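Local coordinates for protein polyphosphate kinase (Porphyromonas gingivalis, PDB 2O8R) that probably catalyses the reversible transfer of the terminal phosphate of ATP to a growing polyphosphate chain, as a magnesium-dependent kinase of the PPK1 family, at residues S335-I340 with L361-I366; V370-L375 with L444-T449; A392-G397 with S425-V430; E453-I458 with I486-Y491; G457-S462 with L479-T484. The protein carries 3 engineered substitutions. All blocks are in the same frame, centred on the assembly; numbering follows the deposited sequence.

Interaction 1: S335-I340 with L361-I366; sequences SLMEGI and LMEAAI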
# COMPACT_ATOMS: atom_id res chain seq x y z
N SER A 335 28.81 15.31 -15.83
CA SER A 335 27.79 15.02 -14.84
C SER A 335 26.54 15.75 -15.27
O SER A 335 26.63 16.73 -16.03
CB SER A 335 28.21 15.50 -13.45
OG SER A 335 28.13 16.91 -13.36
N LEU A 336 25.39 15.29 -14.79
CA LEU A 336 24.10 15.85 -15.18
C LEU A 336 24.00 17.33 -14.86
O LEU A 336 23.55 18.10 -15.70
CB LEU A 336 22.95 15.06 -14.56
CG LEU A 336 22.73 13.71 -15.23
CD1 LEU A 336 21.78 12.89 -14.40
CD2 LEU A 336 22.22 13.84 -16.68
N MSE A 337 24.46 17.72 -13.68
CA MSE A 337 24.43 19.14 -13.31
C MSE A 337 25.31 19.98 -14.21
O MSE A 337 25.00 21.14 -14.48
CB MSE A 337 24.86 19.33 -11.87
CG MSE A 337 24.05 18.56 -10.91
SE MSE A 337 24.82 18.82 -9.18
CE MSE A 337 23.86 20.44 -8.68
N GLU A 338 26.41 19.40 -14.67
CA GLU A 338 27.27 20.07 -15.61
C GLU A 338 26.51 20.31 -16.90
O GLU A 338 26.53 21.41 -17.43
CB GLU A 338 28.55 19.28 -15.85
CG GLU A 338 29.70 19.67 -14.93
CD GLU A 338 30.50 20.87 -15.45
OE1 GLU A 338 29.93 21.98 -15.60
OE2 GLU A 338 31.70 20.69 -15.73
N GLY A 339 25.80 19.29 -17.37
CA GLY A 339 24.98 19.39 -18.58
C GLY A 339 23.99 20.54 -18.56
O GLY A 339 23.92 21.31 -19.52
N ILE A 340 23.23 20.68 -17.46
CA ILE A 340 22.22 21.74 -17.35
C ILE A 340 22.86 23.12 -17.19
O ILE A 340 22.27 24.13 -17.58
CB ILE A 340 21.25 21.54 -16.16
CG1 ILE A 340 21.14 20.07 -15.75
CG2 ILE A 340 19.90 22.15 -16.48
CD1 ILE A 340 19.96 19.33 -16.30
N LEU A 361 18.72 14.95 -8.54
CA LEU A 361 18.62 15.05 -7.09
C LEU A 361 19.72 14.27 -6.38
O LEU A 361 20.29 14.75 -5.41
CB LEU A 361 17.24 14.61 -6.60
CG LEU A 361 16.15 15.66 -6.82
CD1 LEU A 361 14.80 15.09 -6.45
CD2 LEU A 361 16.44 16.93 -6.04
N MSE A 362 20.04 13.09 -6.90
CA MSE A 362 21.08 12.26 -6.31
C MSE A 362 22.47 12.84 -6.51
O MSE A 362 23.31 12.78 -5.61
CB MSE A 362 21.03 10.84 -6.85
CG MSE A 362 19.89 10.02 -6.31
SE MSE A 362 19.90 8.22 -7.07
CE MSE A 362 18.99 8.50 -8.75
N GLU A 363 22.73 13.40 -7.69
CA GLU A 363 23.98 14.12 -7.92
C GLU A 363 24.12 15.19 -6.87
O GLU A 363 25.09 15.20 -6.12
CB GLU A 363 24.06 14.73 -9.33
CG GLU A 363 24.58 13.73 -10.35
CD GLU A 363 24.94 14.32 -11.70
OE1 GLU A 363 24.97 15.57 -11.85
OE2 GLU A 363 25.19 13.52 -12.62
N ALA A 364 23.10 16.05 -6.80
CA ALA A 364 23.05 17.16 -5.84
C ALA A 364 23.24 16.72 -4.40
O ALA A 364 23.76 17.48 -3.58
CB ALA A 364 21.74 17.92 -5.99
N ALA A 365 22.81 15.50 -4.09
CA ALA A 365 22.87 15.00 -2.72
C ALA A 365 24.31 14.94 -2.23
O ALA A 365 24.63 15.46 -1.17
CB ALA A 365 22.21 13.64 -2.62
N ILE A 366 25.19 14.34 -3.03
CA ILE A 366 26.57 14.14 -2.63
C ILE A 366 27.55 15.19 -3.17
O ILE A 366 28.77 15.02 -3.07
CB ILE A 366 27.07 12.72 -2.97
CG1 ILE A 366 26.95 12.44 -4.47
CG2 ILE A 366 26.32 11.67 -2.16
CD1 ILE A 366 27.88 11.35 -4.96
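The carboxylate of Glu363, reaching out from helix 355-365, grips the first turn of helix 336-342 by its backbone, a clear case of a side chain from one helix binding the amino end of another. Glu363 OE2 accepts from Leu336 N at 2.8 Å through its syn lone pair, the N-H...O angle being 162°. The other oxygen, Glu363 OE1, takes the N-H of Met337 at 2.9 Å, again on the syn side but 19° out of the carboxylate plane. Both oxygens are thus engaged by successive amides, which fixes the rotation of the carboxylate. The Glu363 chain can span the gap because it is extended beyond CG (chi2 -169°). Ser335, the N-cap of the same helix, receives the next amide: its OG accepts from Glu338 N at 3.3 Å, so the serine and the glutamate share the N-H groups of the first turn.

Packing surrounds this polar centre. CB of Leu336 lies 3.3 Å from Glu363 OE2, the two side chains crossing at about a right angle. Selenomethionine Met337 slides past Glu363 in the opposite direction, then bends at its third torsion, bringing its selenium against the backbone of Ala364 and its CE to 4.3 Å from Ala364 CB. The side chain continues onto Val370, Ile445 and Tyr447 of the neighbouring sheet. A negative carboxylate at a helix N-terminus probably interacts favourably with the helix dipole, while the paired amides would help it remain ionised.

Interaction 2: V370-L375 with L444-T449; sequences VSEIRL and LILYHT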
# COMPACT_ATOMS: atom_id res chain seq x y z
N VAL A 370 26.47 22.16 -3.44
CA VAL A 370 25.05 22.44 -3.23
C VAL A 370 24.77 22.87 -1.79
O VAL A 370 25.13 22.18 -0.84
CB VAL A 370 24.15 21.20 -3.56
CG1 VAL A 370 22.67 21.57 -3.50
CG2 VAL A 370 24.49 20.63 -4.92
N SER A 371 24.12 24.02 -1.64
CA SER A 371 23.70 24.50 -0.34
C SER A 371 22.31 23.99 -0.03
O SER A 371 22.07 23.43 1.04
CB SER A 371 23.74 26.03 -0.28
OG SER A 371 22.82 26.61 -1.19
N GLU A 372 21.37 24.18 -0.96
CA GLU A 372 20.01 23.73 -0.71
C GLU A 372 19.20 23.19 -1.88
O GLU A 372 19.47 23.48 -3.04
CB GLU A 372 19.22 24.77 0.09
CG GLU A 372 18.94 26.07 -0.58
CD GLU A 372 17.91 26.89 0.20
OE1 GLU A 372 17.89 28.14 0.04
OE2 GLU A 372 17.12 26.30 0.97
N ILE A 373 18.21 22.36 -1.54
CA ILE A 373 17.26 21.80 -2.49
C ILE A 373 15.86 22.11 -1.99
O ILE A 373 15.55 21.95 -0.81
CB ILE A 373 17.40 20.29 -2.59
CG1 ILE A 373 18.84 19.90 -2.90
CG2 ILE A 373 16.45 19.74 -3.63
CD1 ILE A 373 19.11 18.41 -2.82
N ARG A 374 15.02 22.60 -2.89
CA ARG A 374 13.66 22.99 -2.55
C ARG A 374 12.73 22.52 -3.65
O ARG A 374 13.01 22.74 -4.83
CB ARG A 374 13.56 24.51 -2.41
CG ARG A 374 14.61 25.08 -1.48
CD ARG A 374 14.78 26.57 -1.65
NE ARG A 374 13.67 27.35 -1.10
CZ ARG A 374 13.37 27.45 0.19
NH1 ARG A 374 14.08 26.79 1.10
NH2 ARG A 374 12.35 28.21 0.56
N LEU A 375 11.65 21.85 -3.27
CA LEU A 375 10.66 21.42 -4.26
C LEU A 375 9.20 21.38 -3.80
O LEU A 375 8.87 21.40 -2.60
CB LEU A 375 11.07 20.08 -4.89
CG LEU A 375 10.43 18.78 -4.38
CD1 LEU A 375 10.66 17.66 -5.38
CD2 LEU A 375 11.01 18.43 -3.04
N LEU A 444 14.26 23.09 -7.14
CA LEU A 444 15.31 24.10 -7.13
C LEU A 444 16.55 23.60 -6.44
O LEU A 444 16.49 23.23 -5.28
CB LEU A 444 14.85 25.36 -6.41
CG LEU A 444 15.85 26.50 -6.35
CD1 LEU A 444 16.14 27.07 -7.75
CD2 LEU A 444 15.32 27.58 -5.45
N ILE A 445 17.66 23.60 -7.16
CA ILE A 445 18.95 23.25 -6.57
C ILE A 445 19.82 24.50 -6.53
O ILE A 445 20.07 25.11 -7.57
CB ILE A 445 19.66 22.15 -7.36
CG1 ILE A 445 18.83 20.87 -7.34
CG2 ILE A 445 20.99 21.84 -6.75
CD1 ILE A 445 19.06 20.02 -8.54
N LEU A 446 20.26 24.89 -5.33
CA LEU A 446 21.07 26.11 -5.18
C LEU A 446 22.53 25.82 -4.82
O LEU A 446 22.84 24.99 -3.95
CB LEU A 446 20.44 27.06 -4.15
CG LEU A 446 19.07 27.68 -4.44
CD1 LEU A 446 18.55 28.38 -3.20
CD2 LEU A 446 19.07 28.63 -5.65
N TYR A 447 23.43 26.51 -5.51
CA TYR A 447 24.85 26.39 -5.25
C TYR A 447 25.27 27.35 -4.15
O TYR A 447 24.61 28.37 -3.93
CB TYR A 447 25.63 26.71 -6.51
CG TYR A 447 25.50 25.65 -7.58
CD1 TYR A 447 25.73 24.31 -7.30
CD2 TYR A 447 25.18 26.00 -8.88
CE1 TYR A 447 25.62 23.35 -8.29
CE2 TYR A 447 25.07 25.05 -9.88
CZ TYR A 447 25.28 23.72 -9.59
OH TYR A 447 25.17 22.79 -10.60
N HIS A 448 26.36 27.01 -3.46
CA HIS A 448 27.02 27.95 -2.56
C HIS A 448 27.54 29.12 -3.39
O HIS A 448 28.21 28.92 -4.41
CB HIS A 448 28.18 27.30 -1.82
CG HIS A 448 27.77 26.37 -0.72
ND1 HIS A 448 28.07 25.03 -0.73
CD2 HIS A 448 27.11 26.60 0.44
CE1 HIS A 448 27.61 24.46 0.37
NE2 HIS A 448 27.01 25.40 1.09
N THR A 449 27.20 30.33 -2.97
CA THR A 449 27.62 31.56 -3.65
C THR A 449 28.00 32.57 -2.57
O THR A 449 27.44 32.52 -1.48
CB THR A 449 26.48 32.15 -4.51
OG1 THR A 449 25.30 32.29 -3.71
CG2 THR A 449 26.20 31.27 -5.72
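Leu446 N donates to Glu372 O at 2.8 Å in a hydrogen-bonded pair, one rung of the antiparallel ladder between strands 370-377 and 442-447; the return bond from Glu372 N to Leu446 O is weak. Arg374 N gives a firm bond to Leu444 O at 2.9 Å; its reciprocal, from Leu444 N, is weak in angle. Leu446 O takes more than one donor: Ser371 N reaches it at 2.8 Å, and Ser371 OG, set between its own backbone N and carbonyl carbon (chi1 64°), is turned to meet it from above the carbonyl plane at 3.2 Å.

That convergence marks a classic beta bulge, in which Ser371 and Glu372 both face Leu446 and the register shifts by one residue before Val370 pairs with Tyr447. The strands belong to the mixed sheet of the first C-terminal domain, a member of the phospholipase D clan, and strand 399-404 borders 370-377 on its other side.

A salt bridge within strand 370-377 joins Arg374 NH1 to Glu372 OE2 at 3.1 Å, meeting the carboxylate from above its plane, on the face shared with Leu444 and Leu446.

Leu446 lies beside the Glu372 methylene chain, its CD1 3.5 Å from Glu372 CG, the two pointing the same way. In an apolar contact, CG2 of Ile445 touches Val370 CG1 at 3.7 Å. At the bulge, CB of Ser371 sits over one face of the His448 ring, a CH-pi contact 3.8 Å from the centroid.

Interaction 3: A392-G397 with S425-V430; sequences AAAQSG and SGIRIV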
# COMPACT_ATOMS: atom_id res chain seq x y z
N ALA A 392 18.76 11.57 1.76
CA ALA A 392 20.22 11.56 1.62
C ALA A 392 20.82 12.96 1.70
O ALA A 392 21.82 13.18 2.39
CB ALA A 392 20.62 10.89 0.29
N ALA A 393 20.20 13.91 1.00
CA ALA A 393 20.71 15.26 0.93
C ALA A 393 20.61 15.95 2.28
O ALA A 393 21.55 16.62 2.70
CB ALA A 393 19.95 16.05 -0.11
N ALA A 394 19.48 15.76 2.96
CA ALA A 394 19.26 16.38 4.27
C ALA A 394 20.19 15.79 5.32
O ALA A 394 20.63 16.49 6.24
CB ALA A 394 17.82 16.22 4.69
N GLN A 395 20.51 14.51 5.16
CA GLN A 395 21.46 13.84 6.02
C GLN A 395 22.89 14.26 5.68
O GLN A 395 23.77 14.19 6.54
CB GLN A 395 21.30 12.33 5.90
CG GLN A 395 19.98 11.83 6.49
CD GLN A 395 19.63 10.43 6.03
OE1 GLN A 395 20.49 9.67 5.57
NE2 GLN A 395 18.35 10.08 6.16
N SER A 396 23.10 14.71 4.45
CA SER A 396 24.38 15.29 4.04
C SER A 396 24.49 16.75 4.42
O SER A 396 25.35 17.46 3.89
CB SER A 396 24.58 15.15 2.54
OG SER A 396 25.62 14.23 2.25
N GLY A 397 23.59 17.21 5.29
CA GLY A 397 23.68 18.56 5.86
C GLY A 397 23.04 19.68 5.06
O GLY A 397 22.93 20.80 5.55
N SER A 425 15.35 13.10 9.22
CA SER A 425 16.46 13.10 8.27
C SER A 425 17.00 14.51 8.08
O SER A 425 18.10 14.68 7.56
CB SER A 425 16.04 12.51 6.92
OG SER A 425 15.49 11.21 7.09
N GLY A 426 16.21 15.50 8.50
CA GLY A 426 16.62 16.90 8.42
C GLY A 426 15.82 17.71 7.43
O GLY A 426 15.96 18.94 7.39
N ILE A 427 14.98 17.04 6.64
CA ILE A 427 14.07 17.70 5.69
C ILE A 427 13.03 18.57 6.42
O ILE A 427 12.62 18.25 7.54
CB ILE A 427 13.30 16.67 4.84
CG1 ILE A 427 14.25 15.73 4.09
CG2 ILE A 427 12.39 17.37 3.88
CD1 ILE A 427 13.53 14.57 3.38
N ARG A 428 12.64 19.68 5.80
CA ARG A 428 11.56 20.51 6.32
C ARG A 428 10.34 20.41 5.41
O ARG A 428 10.46 20.43 4.17
CB ARG A 428 11.99 21.97 6.41
CG ARG A 428 13.05 22.25 7.45
CD ARG A 428 13.38 23.73 7.53
NE ARG A 428 12.20 24.59 7.41
CZ ARG A 428 12.11 25.59 6.54
NH1 ARG A 428 13.12 25.85 5.73
NH2 ARG A 428 11.01 26.35 6.48
N ILE A 429 9.17 20.29 6.02
CA ILE A 429 7.93 20.15 5.25
C ILE A 429 7.00 21.28 5.62
O ILE A 429 6.56 21.37 6.77
CB ILE A 429 7.24 18.78 5.49
CG1 ILE A 429 8.16 17.64 5.05
CG2 ILE A 429 5.95 18.72 4.74
CD1 ILE A 429 7.82 16.29 5.61
N VAL A 430 6.71 22.16 4.66
CA VAL A 430 5.75 23.22 4.92
C VAL A 430 4.49 23.10 4.07
O VAL A 430 4.55 22.85 2.86
CB VAL A 430 6.39 24.65 4.97
CG1 VAL A 430 7.93 24.61 4.87
CG2 VAL A 430 5.73 25.61 3.96
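Ala394 presses its methyl group against the turn between helix 416-425 and strand 428-431. Its CB lies 3.3 Å from Ser425 O and 3.5 Å from Ile427 N, and it also meets Ile427 CG1 at 3.7 Å, so one methyl touches a carbonyl, an amide and a side-chain methylene of the turn. One residue on, Gln395 reaches across the exposed side. Its chain, extended beyond CG (chi2 163°), lays CG over the Ser425 carbonyl oxygen at 3.6 Å and brings NE2 to Ser425 OG at 3.2 Å in a weak hydrogen bond. That hydroxyl has a second partner, the carbonyl of Arg421 one helical turn back, which ties it to its own helix.

The backbones themselves come close, Ala394 and Gly426 having CA atoms 4.9 Å apart. Gly426, at a phi of 113°, ends helix 416-425 in a Schellman motif and turns the chain so that Ile427 can face inward, where it packs on Val400, Leu390 and Met422. Helix 385-395 ends in the same way, with Gly397 as the C-prime residue and its N-H bonded weakly to Ala394 O. Two helix C-termini therefore lie side by side, each leading through a glycine into a strand, 399-404 and 428-431. These strands are parallel neighbours, and such helix-turn-strand connections are characteristic of the alpha/beta architecture of phospholipase D-like domains, here the first C-terminal domain of the kinase.

Interaction 4: E453-I458 with I486-Y491; sequences ERPQGI and IVHDVY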
# COMPACT_ATOMS: atom_id res chain seq x y z
N GLU A 453 25.56 37.94 -3.62
CA GLU A 453 25.64 37.47 -5.00
C GLU A 453 24.30 36.93 -5.50
O GLU A 453 23.42 36.59 -4.70
CB GLU A 453 26.71 36.38 -5.10
CG GLU A 453 27.42 36.29 -6.45
CD GLU A 453 28.64 37.19 -6.53
OE1 GLU A 453 28.85 38.01 -5.61
OE2 GLU A 453 29.40 37.08 -7.52
N ARG A 454 24.16 36.86 -6.82
CA ARG A 454 23.03 36.16 -7.42
C ARG A 454 23.10 34.69 -7.03
O ARG A 454 24.18 34.09 -7.05
CB ARG A 454 23.04 36.27 -8.95
CG ARG A 454 22.65 37.63 -9.53
CD ARG A 454 21.41 38.23 -8.87
NE ARG A 454 21.78 39.14 -7.79
CZ ARG A 454 20.92 39.87 -7.09
NH1 ARG A 454 19.62 39.81 -7.34
NH2 ARG A 454 21.37 40.67 -6.13
N PRO A 455 21.95 34.11 -6.64
CA PRO A 455 21.88 32.67 -6.43
C PRO A 455 22.20 31.97 -7.73
O PRO A 455 21.80 32.43 -8.80
CB PRO A 455 20.41 32.44 -6.04
CG PRO A 455 19.69 33.66 -6.48
CD PRO A 455 20.66 34.78 -6.36
N GLN A 456 22.96 30.89 -7.65
CA GLN A 456 23.33 30.14 -8.83
C GLN A 456 22.80 28.73 -8.64
O GLN A 456 22.71 28.23 -7.51
CB GLN A 456 24.85 30.13 -8.97
CG GLN A 456 25.38 30.18 -10.39
CD GLN A 456 26.85 30.59 -10.42
OE1 GLN A 456 27.20 31.69 -9.98
NE2 GLN A 456 27.70 29.71 -10.94
N GLY A 457 22.41 28.08 -9.73
CA GLY A 457 21.88 26.73 -9.62
C GLY A 457 21.02 26.24 -10.76
O GLY A 457 21.20 26.64 -11.91
N ILE A 458 20.09 25.36 -10.43
CA ILE A 458 19.25 24.68 -11.41
C ILE A 458 17.79 24.78 -11.01
O ILE A 458 17.42 24.46 -9.87
CB ILE A 458 19.62 23.19 -11.55
CG1 ILE A 458 21.07 23.01 -12.01
CG2 ILE A 458 18.73 22.52 -12.55
CD1 ILE A 458 21.58 21.58 -11.92
N ILE A 486 15.61 32.84 -14.31
CA ILE A 486 14.66 31.83 -13.86
C ILE A 486 15.08 31.33 -12.49
O ILE A 486 14.25 31.24 -11.58
CB ILE A 486 14.58 30.62 -14.81
CG1 ILE A 486 14.52 31.04 -16.28
CG2 ILE A 486 13.38 29.74 -14.45
CD1 ILE A 486 13.14 31.36 -16.76
N VAL A 487 16.36 31.01 -12.34
CA VAL A 487 16.83 30.36 -11.11
C VAL A 487 16.60 31.30 -9.95
O VAL A 487 16.36 30.87 -8.82
CB VAL A 487 18.30 29.90 -11.20
CG1 VAL A 487 18.95 29.81 -9.81
CG2 VAL A 487 18.40 28.56 -11.94
N HIS A 488 16.62 32.60 -10.25
CA HIS A 488 16.45 33.61 -9.23
C HIS A 488 14.97 33.75 -8.90
O HIS A 488 14.58 33.96 -7.75
CB HIS A 488 17.02 34.95 -9.69
CG HIS A 488 16.93 36.02 -8.66
ND1 HIS A 488 15.84 36.86 -8.54
CD2 HIS A 488 17.77 36.36 -7.65
CE1 HIS A 488 16.01 37.67 -7.52
NE2 HIS A 488 17.17 37.38 -6.96
N ASP A 489 14.15 33.63 -9.94
CA ASP A 489 12.70 33.77 -9.81
C ASP A 489 12.13 32.65 -8.97
O ASP A 489 11.31 32.88 -8.09
CB ASP A 489 12.06 33.79 -11.18
CG ASP A 489 12.12 35.16 -11.83
OD1 ASP A 489 12.49 36.12 -11.13
OD2 ASP A 489 11.79 35.28 -13.04
N VAL A 490 12.60 31.43 -9.26
CA VAL A 490 12.22 30.25 -8.50
C VAL A 490 12.74 30.40 -7.07
O VAL A 490 12.01 30.13 -6.10
CB VAL A 490 12.77 28.97 -9.17
CG1 VAL A 490 12.57 27.76 -8.26
CG2 VAL A 490 12.09 28.72 -10.51
N TYR A 491 13.99 30.85 -6.95
CA TYR A 491 14.58 31.16 -5.66
C TYR A 491 13.66 32.06 -4.84
O TYR A 491 13.33 31.75 -3.69
CB TYR A 491 15.92 31.87 -5.85
CG TYR A 491 16.42 32.54 -4.60
CD1 TYR A 491 17.05 31.80 -3.61
CD2 TYR A 491 16.25 33.91 -4.40
CE1 TYR A 491 17.49 32.39 -2.45
CE2 TYR A 491 16.69 34.51 -3.24
CZ TYR A 491 17.31 33.74 -2.27
OH TYR A 491 17.76 34.32 -1.10
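Arg454 begins the contact at the solvent-exposed side. Bent at its second and third torsions, it swings its guanidinium back across the end of His488, with NH1 3.5 Å from His488 NE2 and the two planes only 21° apart. Next comes Pro455, which touches two aromatic side chains of helix 484-497 that also pack on each other. Its CD lies in plane at the edge of the His488 ring, 3.5 Å from CD2, while its CG rests over a face of Tyr491 in a CH-pi contact, 4.2 Å from the ring centroid and 21° off the normal. Tyr491 is carried to this position by a first torsion of 165°, which puts CG opposite the backbone N. Past Gln456 the chain enters strand 457-462, and Val487 takes over: its CG1 meets the carbonyl oxygen of Pro455 at 4.0 Å, and its CG2 packs on Gly457 O at 3.4 Å. Ile458 contributes its backbone N, 3.9 Å from that same Val487 CG2, while its side chain turns from the helix toward Met337 and Ile340.

The clear contacts are apolar and CH-pi; a sulfate, probably from the crystallisation liquor, lies about 5 Å from the His488 side chain and could balance positive charge nearby.

Interaction 5: G457-S462 with L479-T484; sequences GIALLS and LMTANT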
# COMPACT_ATOMS: atom_id res chain seq x y z
N GLY A 457 22.41 28.08 -9.73
CA GLY A 457 21.88 26.73 -9.62
C GLY A 457 21.02 26.24 -10.76
O GLY A 457 21.20 26.64 -11.91
N ILE A 458 20.09 25.36 -10.43
CA ILE A 458 19.25 24.68 -11.41
C ILE A 458 17.79 24.78 -11.01
O ILE A 458 17.42 24.46 -9.87
CB ILE A 458 19.62 23.19 -11.55
CG1 ILE A 458 21.07 23.01 -12.01
CG2 ILE A 458 18.73 22.52 -12.55
CD1 ILE A 458 21.58 21.58 -11.92
N ALA A 459 16.96 25.22 -11.94
CA ALA A 459 15.53 25.20 -11.73
C ALA A 459 14.92 24.13 -12.61
O ALA A 459 15.26 24.02 -13.79
CB ALA A 459 14.91 26.57 -12.04
N LEU A 460 14.04 23.32 -12.02
CA LEU A 460 13.24 22.35 -12.76
C LEU A 460 11.79 22.80 -12.70
O LEU A 460 11.27 23.01 -11.61
CB LEU A 460 13.36 20.98 -12.11
CG LEU A 460 14.47 20.01 -12.50
CD1 LEU A 460 15.78 20.69 -12.72
CD2 LEU A 460 14.60 18.94 -11.43
N LEU A 461 11.16 22.98 -13.87
CA LEU A 461 9.75 23.41 -13.98
C LEU A 461 8.96 22.51 -14.89
O LEU A 461 9.48 22.04 -15.90
CB LEU A 461 9.62 24.83 -14.50
CG LEU A 461 10.19 25.88 -13.56
CD1 LEU A 461 11.64 26.22 -13.94
CD2 LEU A 461 9.30 27.09 -13.61
N SER A 462 7.69 22.29 -14.56
CA SER A 462 6.98 21.17 -15.15
C SER A 462 5.48 21.34 -15.25
O SER A 462 4.86 22.05 -14.45
CB SER A 462 7.25 19.92 -14.32
OG SER A 462 6.70 18.80 -14.97
N LEU A 479 11.04 21.47 -18.09
CA LEU A 479 12.17 22.31 -18.45
C LEU A 479 13.23 22.24 -17.37
O LEU A 479 12.93 22.35 -16.19
CB LEU A 479 11.72 23.77 -18.57
CG LEU A 479 12.85 24.74 -18.92
CD1 LEU A 479 13.39 24.42 -20.30
CD2 LEU A 479 12.39 26.19 -18.82
N MSE A 480 14.48 22.06 -17.78
CA MSE A 480 15.59 22.09 -16.84
C MSE A 480 16.55 23.18 -17.27
O MSE A 480 17.10 23.13 -18.36
CB MSE A 480 16.26 20.73 -16.78
CG MSE A 480 15.32 19.68 -16.25
SE MSE A 480 15.99 17.85 -16.27
CE MSE A 480 16.99 17.81 -14.61
N THR A 481 16.73 24.18 -16.41
CA THR A 481 17.46 25.39 -16.79
C THR A 481 18.39 25.86 -15.69
O THR A 481 18.12 25.65 -14.50
CB THR A 481 16.51 26.57 -17.16
OG1 THR A 481 17.22 27.53 -17.94
CG2 THR A 481 15.98 27.27 -15.91
N ALA A 482 19.49 26.49 -16.10
CA ALA A 482 20.44 27.06 -15.15
C ALA A 482 20.39 28.57 -15.29
O ALA A 482 21.13 29.28 -14.62
CB ALA A 482 21.83 26.53 -15.41
N ASN A 483 19.50 29.02 -16.17
CA ASN A 483 19.30 30.43 -16.45
C ASN A 483 19.20 31.25 -15.18
O ASN A 483 18.40 30.94 -14.31
CB ASN A 483 18.05 30.59 -17.28
CG ASN A 483 17.77 32.03 -17.64
OD1 ASN A 483 17.42 32.84 -16.78
ND2 ASN A 483 17.88 32.35 -18.92
N THR A 484 20.00 32.31 -15.09
CA THR A 484 20.12 33.05 -13.84
C THR A 484 18.85 33.85 -13.49
O THR A 484 18.57 34.08 -12.32
CB THR A 484 21.42 33.93 -13.76
OG1 THR A 484 21.21 35.16 -14.45
CG2 THR A 484 22.67 33.20 -14.35
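Met480, a selenomethionine, runs along Leu460 on one face of a beta hairpin. Its CB starts 4.1 Å from Leu460 CD1; CG comes closer, at 3.7 Å from the same methyl, and is also near Leu460 CG. At the selenium the chain bends (chi3 85°), and this folds CE back onto Leu460, where it meets CD1 at 3.7 Å. Leu460 and Met480 form a non-hydrogen-bonded antiparallel pair, both side chains on the same face and pointing the same way, and Leu360 of helix 355-365 packs against both.

The hairpin joins strand 457-462 to strand 474-481 within the mixed sheet of this phospholipase D-like domain. The pairs on either side of Leu460-Met480 are hydrogen-bonded. Ala459 N donates to Thr481 O at 2.8 Å and Thr481 N returns to Ala459 O at 3.0 Å, while Leu461 and Leu479 exchange a similar pair of bonds. Their side chains occupy the opposite face, where Ala459 CB touches Thr481 CG2 at 4.1 Å against helix 484-497. Thr481 OG1 accepts from Asn483 N, forming an ST turn, and is also bonded to Asp344. At the end of the ladder, Ala482 CA makes a CA-H...O contact of 3.4 Å with Gly457 O, just before Asn483 caps the helix that follows.

Interactions 2, 4 and 5 build outward through one sheet: strand 442-447 of interaction 2 pairs with strand 457-462, Ile445 N lying 2.9 Å from Ile458 O, and that strand serves both interaction 4 and interaction 5. The centre of interaction 4 is about 9 Å from those of both. Interaction 1 covers the face of Ile445 and Ile458, its Met337 CE reaching Ile445 CG2 at 3.7 Å, whereas helix 484-497 of interaction 4 lies against Ala459. Interaction 3 is nested within the chain loop closed by interaction 2, and Ala393 CB meets Ile373 CD1 at 3.7 Å. In interaction 5 the Leu461 side chain is about 12 Å from that of His439, the probable phosphohistidine, too far for direct contact.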